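Local atomic coordinates of MGS-M5 (Unidentified, PDB entry 4Q3N), a protein that probably catalyses the NAD-dependent interconversion of L-lactate and pyruvate, as a four-chain enzyme of the lactate/malate dehydrogenase family. Residues His211-Leu214 with Lys215-Ala219; Ala220-Ile223 with Ile224-Lys227. One frame throughout, in Å; residues are numbered along the deposited sequence.

Contact 1: residues His211-Leu214 with Lys215-Ala219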
loop_
_atom_site.group_PDB
_atom_site.type_symbol
_atom_site.label_atom_id
_atom_site.label_comp_id
_atom_site.label_asym_id
_atom_site.label_seq_id
_atom_site.Cartn_x
_atom_site.Cartn_y
_atom_site.Cartn_z
ATOM N N HIS A 211 -19.436 -29.618 -6.750
ATOM C CA HIS A 211 -18.028 -29.935 -6.533
ATOM C C HIS A 211 -17.336 -28.862 -5.709
ATOM O O HIS A 211 -16.579 -29.147 -4.788
ATOM C CB HIS A 211 -17.283 -30.076 -7.840
ATOM C CG HIS A 211 -15.833 -30.348 -7.636
ATOM N ND1 HIS A 211 -14.857 -29.403 -7.839
ATOM C CD2 HIS A 211 -15.192 -31.451 -7.198
ATOM C CE1 HIS A 211 -13.676 -29.918 -7.560
ATOM N NE2 HIS A 211 -13.854 -31.160 -7.157
ATOM N N ILE A 212 -17.598 -27.608 -6.070
ATOM C CA ILE A 212 -17.005 -26.475 -5.360
ATOM C C ILE A 212 -17.424 -26.459 -3.885
ATOM O O ILE A 212 -16.587 -26.218 -3.002
ATOM C CB ILE A 212 -17.390 -25.106 -6.068
ATOM C CG1 ILE A 212 -16.639 -25.028 -7.404
ATOM C CG2 ILE A 212 -17.066 -23.931 -5.146
ATOM C CD1 ILE A 212 -17.119 -23.854 -8.416
ATOM N N TYR A 213 -18.703 -26.728 -3.616
ATOM C CA TYR A 213 -19.150 -26.821 -2.224
ATOM C C TYR A 213 -18.339 -27.894 -1.477
ATOM O O TYR A 213 -17.835 -27.654 -0.375
ATOM C CB TYR A 213 -20.668 -27.105 -2.155
ATOM C CG TYR A 213 -21.142 -27.741 -0.840
ATOM C CD1 TYR A 213 -21.268 -27.008 0.354
ATOM C CD2 TYR A 213 -21.451 -29.076 -0.810
ATOM C CE1 TYR A 213 -21.710 -27.673 1.563
ATOM C CE2 TYR A 213 -21.867 -29.715 0.335
ATOM C CZ TYR A 213 -21.995 -29.026 1.514
ATOM O OH TYR A 213 -22.403 -29.761 2.624
ATOM N N LEU A 214 -18.184 -29.065 -2.091
ATOM C CA LEU A 214 -17.406 -30.145 -1.465
ATOM C C LEU A 214 -15.972 -29.715 -1.203
ATOM O O LEU A 214 -15.428 -29.960 -0.116
ATOM C CB LEU A 214 -17.434 -31.391 -2.345
ATOM C CG LEU A 214 -18.829 -32.011 -2.561
ATOM C CD1 LEU A 214 -18.835 -33.307 -3.401
ATOM C CD2 LEU A 214 -19.492 -32.264 -1.218
ATOM N N LYS A 215 -15.367 -29.029 -2.177
ATOM C CA LYS A 215 -13.989 -28.530 -2.005
ATOM C C LYS A 215 -13.899 -27.584 -0.827
ATOM O O LYS A 215 -12.948 -27.597 -0.039
ATOM C CB LYS A 215 -13.510 -27.763 -3.275
ATOM C CG LYS A 215 -13.128 -28.636 -4.453
ATOM C CD LYS A 215 -11.853 -29.435 -4.130
ATOM C CE LYS A 215 -10.638 -28.499 -3.918
ATOM N NZ LYS A 215 -10.237 -27.658 -5.100
ATOM N N VAL A 216 -14.877 -26.701 -0.734
ATOM C CA VAL A 216 -14.882 -25.764 0.387
ATOM C C VAL A 216 -15.049 -26.495 1.723
ATOM O O VAL A 216 -14.330 -26.219 2.696
ATOM C CB VAL A 216 -15.995 -24.701 0.209
ATOM C CG1 VAL A 216 -16.198 -23.874 1.497
ATOM C CG2 VAL A 216 -15.668 -23.796 -0.968
ATOM N N ARG A 217 -15.988 -27.448 1.766
ATOM C CA ARG A 217 -16.199 -28.291 2.940
ATOM C C ARG A 217 -14.940 -29.031 3.433
ATOM O O ARG A 217 -14.701 -29.139 4.636
ATOM C CB ARG A 217 -17.262 -29.370 2.643
ATOM C CG ARG A 217 -18.707 -28.927 2.647
ATOM C CD ARG A 217 -19.396 -29.096 4.014
ATOM N NE ARG A 217 -18.931 -30.232 4.799
ATOM C CZ ARG A 217 -19.530 -31.421 4.852
ATOM N NH1 ARG A 217 -20.621 -31.666 4.139
ATOM N NH2 ARG A 217 -19.013 -32.384 5.613
ATOM N N ASP A 218 -14.145 -29.525 2.486
ATOM C CA ASP A 218 -13.004 -30.410 2.763
ATOM C C ASP A 218 -11.689 -29.649 2.878
ATOM O O ASP A 218 -10.668 -30.254 3.190
ATOM C CB ASP A 218 -12.862 -31.427 1.646
ATOM C CG ASP A 218 -12.098 -32.674 2.062
ATOM O OD1 ASP A 218 -12.259 -33.187 3.218
ATOM O OD2 ASP A 218 -11.380 -33.194 1.184
ATOM N N ALA A 219 -11.716 -28.332 2.630
ATOM C CA ALA A 219 -10.469 -27.541 2.556
ATOM C C ALA A 219 -9.593 -27.587 3.806
ATOM O O ALA A 219 -8.389 -27.818 3.711
ATOM C CB ALA A 219 -10.790 -26.078 2.206
#
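Y213 and R217 lie one turn apart on helix 206-227 of the alpha/beta C-terminal domain and run side by side along its surface, an i to i+4 pair. From its root outward, R217 meets first backbone, then ring, then hydroxyl. R217 CB rests 3.4 Å from L214 O. R217 CG sits over one face of the Y213 ring, displaced toward the rim, 3.7 Å from the ring centroid in a CH-pi contact. R217 CD then drops to 3.4 Å from Y213 OH, and the bent chain delivers R217 NH1 to that same oxygen as a hydrogen-bond donor, at 3.0 Å and 160°. The bond lies near the guanidinium plane, which is turned 65° from the ring. Y213 offers its ring here because CG stands anti to the backbone N (chi1 158°), laying the phenol along the helix toward R217. Replacing Y213 with a leucine would probably leave R217 NH1 without this acceptor and its guanidinium freer to turn, although NH2 keeps a long, weak ion pair with D178. Beneath, R217 N bonds to Y213 O at 2.8 Å, and K215 N, V216 N and D218 N continue the same helical pattern. I212 faces helix 147-161, packing on L153, E156 and Y160. A second i to i+4 pair borders that helix: K215, bent at chi2, chi3 and chi4, places NZ in a salt bridge with E156, while H211 ND1 makes a weak hydrogen bond to Y160. Between these two side chains, K215 CG approaches H211 CE1 obliquely at 3.4 Å.

Contact 2: residues Ala220-Ile223 with Ile224-Lys227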
loop_
_atom_site.group_PDB
_atom_site.type_symbol
_atom_site.label_atom_id
_atom_site.label_comp_id
_atom_site.label_asym_id
_atom_site.label_seq_id
_atom_site.Cartn_x
_atom_site.Cartn_y
_atom_site.Cartn_z
ATOM N N ALA A 220 -10.177 -27.388 4.984
ATOM C CA ALA A 220 -9.396 -27.470 6.215
ATOM C C ALA A 220 -8.743 -28.827 6.384
ATOM O O ALA A 220 -7.558 -28.941 6.728
ATOM C CB ALA A 220 -10.284 -27.182 7.429
ATOM N N TYR A 221 -9.537 -29.875 6.215
ATOM C CA TYR A 221 -8.993 -31.225 6.355
ATOM C C TYR A 221 -7.824 -31.442 5.418
ATOM O O TYR A 221 -6.801 -32.059 5.761
ATOM C CB TYR A 221 -10.060 -32.296 6.055
ATOM C CG TYR A 221 -9.485 -33.678 6.176
ATOM C CD1 TYR A 221 -8.815 -34.277 5.117
ATOM C CD2 TYR A 221 -9.626 -34.399 7.360
ATOM C CE1 TYR A 221 -8.258 -35.573 5.247
ATOM C CE2 TYR A 221 -9.103 -35.671 7.492
ATOM C CZ TYR A 221 -8.419 -36.254 6.432
ATOM O OH TYR A 221 -7.922 -37.521 6.554
ATOM N N GLU A 222 -8.020 -30.978 4.198
ATOM C CA GLU A 222 -7.034 -31.182 3.146
ATOM C C GLU A 222 -5.698 -30.511 3.541
ATOM O O GLU A 222 -4.613 -31.110 3.405
ATOM C CB GLU A 222 -7.596 -30.609 1.831
ATOM C CG GLU A 222 -6.909 -30.999 0.583
ATOM C CD GLU A 222 -6.747 -32.509 0.438
ATOM O OE1 GLU A 222 -7.770 -33.195 0.207
ATOM O OE2 GLU A 222 -5.581 -32.983 0.565
ATOM N N ILE A 223 -5.786 -29.277 4.035
ATOM C CA ILE A 223 -4.591 -28.547 4.407
ATOM C C ILE A 223 -3.933 -29.198 5.642
ATOM O O ILE A 223 -2.739 -29.476 5.649
ATOM C CB ILE A 223 -4.917 -27.069 4.649
ATOM C CG1 ILE A 223 -5.210 -26.379 3.290
ATOM C CG2 ILE A 223 -3.692 -26.338 5.322
ATOM C CD1 ILE A 223 -6.063 -25.006 3.415
ATOM N N ILE A 224 -4.731 -29.463 6.666
ATOM C CA ILE A 224 -4.231 -30.126 7.882
ATOM C C ILE A 224 -3.526 -31.405 7.549
ATOM O O ILE A 224 -2.463 -31.690 8.115
ATOM C CB ILE A 224 -5.389 -30.411 8.858
ATOM C CG1 ILE A 224 -5.918 -29.085 9.449
ATOM C CG2 ILE A 224 -4.955 -31.379 9.987
ATOM C CD1 ILE A 224 -7.355 -29.182 9.956
ATOM N N SER A 225 -4.078 -32.185 6.613
ATOM C CA SER A 225 -3.464 -33.477 6.332
ATOM C C SER A 225 -2.106 -33.317 5.613
ATOM O O SER A 225 -1.331 -34.261 5.532
ATOM C CB SER A 225 -4.381 -34.363 5.472
ATOM O OG SER A 225 -4.479 -33.822 4.151
ATOM N N ARG A 226 -1.849 -32.142 5.045
ATOM C CA ARG A 226 -0.628 -31.915 4.252
ATOM C C ARG A 226 0.460 -31.112 4.981
ATOM O O ARG A 226 1.662 -31.306 4.753
ATOM C CB ARG A 226 -0.986 -31.154 2.969
ATOM C CG ARG A 226 -1.597 -32.018 1.929
ATOM C CD ARG A 226 -2.331 -31.103 0.932
ATOM N NE ARG A 226 -3.157 -31.924 0.042
ATOM C CZ ARG A 226 -2.737 -32.440 -1.090
ATOM N NH1 ARG A 226 -1.481 -32.255 -1.477
ATOM N NH2 ARG A 226 -3.577 -33.156 -1.833
ATOM N N LYS A 227 0.023 -30.155 5.805
ATOM C CA LYS A 227 0.967 -29.322 6.547
ATOM C C LYS A 227 0.611 -29.153 8.042
ATOM O O LYS A 227 0.977 -28.147 8.626
ATOM C CB LYS A 227 1.067 -27.935 5.875
ATOM C CG LYS A 227 -0.248 -27.221 5.762
ATOM C CD LYS A 227 -0.023 -25.685 5.374
ATOM C CE LYS A 227 0.371 -24.867 6.604
ATOM N NZ LYS A 227 0.394 -23.383 6.356
#
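E222 and R226 form an i to i+4 salt bridge in the last turns of helix 206-227, where the C-terminal domain meets a second subunit. One carboxylate oxygen does the work: E222 OE2 takes R226 NE at 2.7 Å on its anti side, with a weak bond from R226 NH2 at 3.1 Å. E222 OE2 lies near the plane of the R226 guanidinium, yet the carboxylate and guanidinium are turned 58° apart, so this is no coplanar two-oxygen pairing. R226 NH1, turned from E222, forms a salt bridge with E42 of the second subunit. K227 NZ continues to E44 and D47 of that subunit, and the lysine makes a cation-pi contact with Y231.

Among the hydrogen bonds, the backbone pattern changes toward the helix end. I224 N and S225 N keep regular i to i+4 bonds, whereas I223 O accepts two donors, K227 N at 2.8 Å and R226 N at 2.9 Å. With chi1 at 69°, S225 turns OG back over the preceding turn, donating to E222 O at 2.8 Å from above the carbonyl plane; R226 N adds a weak bond to that oxygen.

Apolar contacts are few. A220 CB stands 4.4 Å from I224 CD1. I223 CG2 lies 3.6 Å from K227 CG, the two running alongside, and I223 also packs on H50 of the second subunit.

E222 thus probably offsets part of the R226 charge and steadies the guanidinium from within the helix, while the bonds of R226 and K227 to acidic residues across the interface probably contribute to holding the two chains together.

In the fold
Both contacts belong to helix 206-227 of the C-terminal domain and follow each other in series, contact 1 closing at A219 and contact 2 opening at A220. Their centres are 13 Å apart, at about 18 and 19 Å from the centre of the chain and on the same side of it. The helix kinks at the seam, where the backbone N of A220 and of Y221 lacks a bond to the preceding turn. Contact 1 leans on helix 147-161 of its own chain, whereas contact 2 chiefly meets the second subunit. H50 of that subunit touches A219 and I223, bridging the seam. One helix therefore links packing within the domain to the pairing of two subunits of the four-chain assembly.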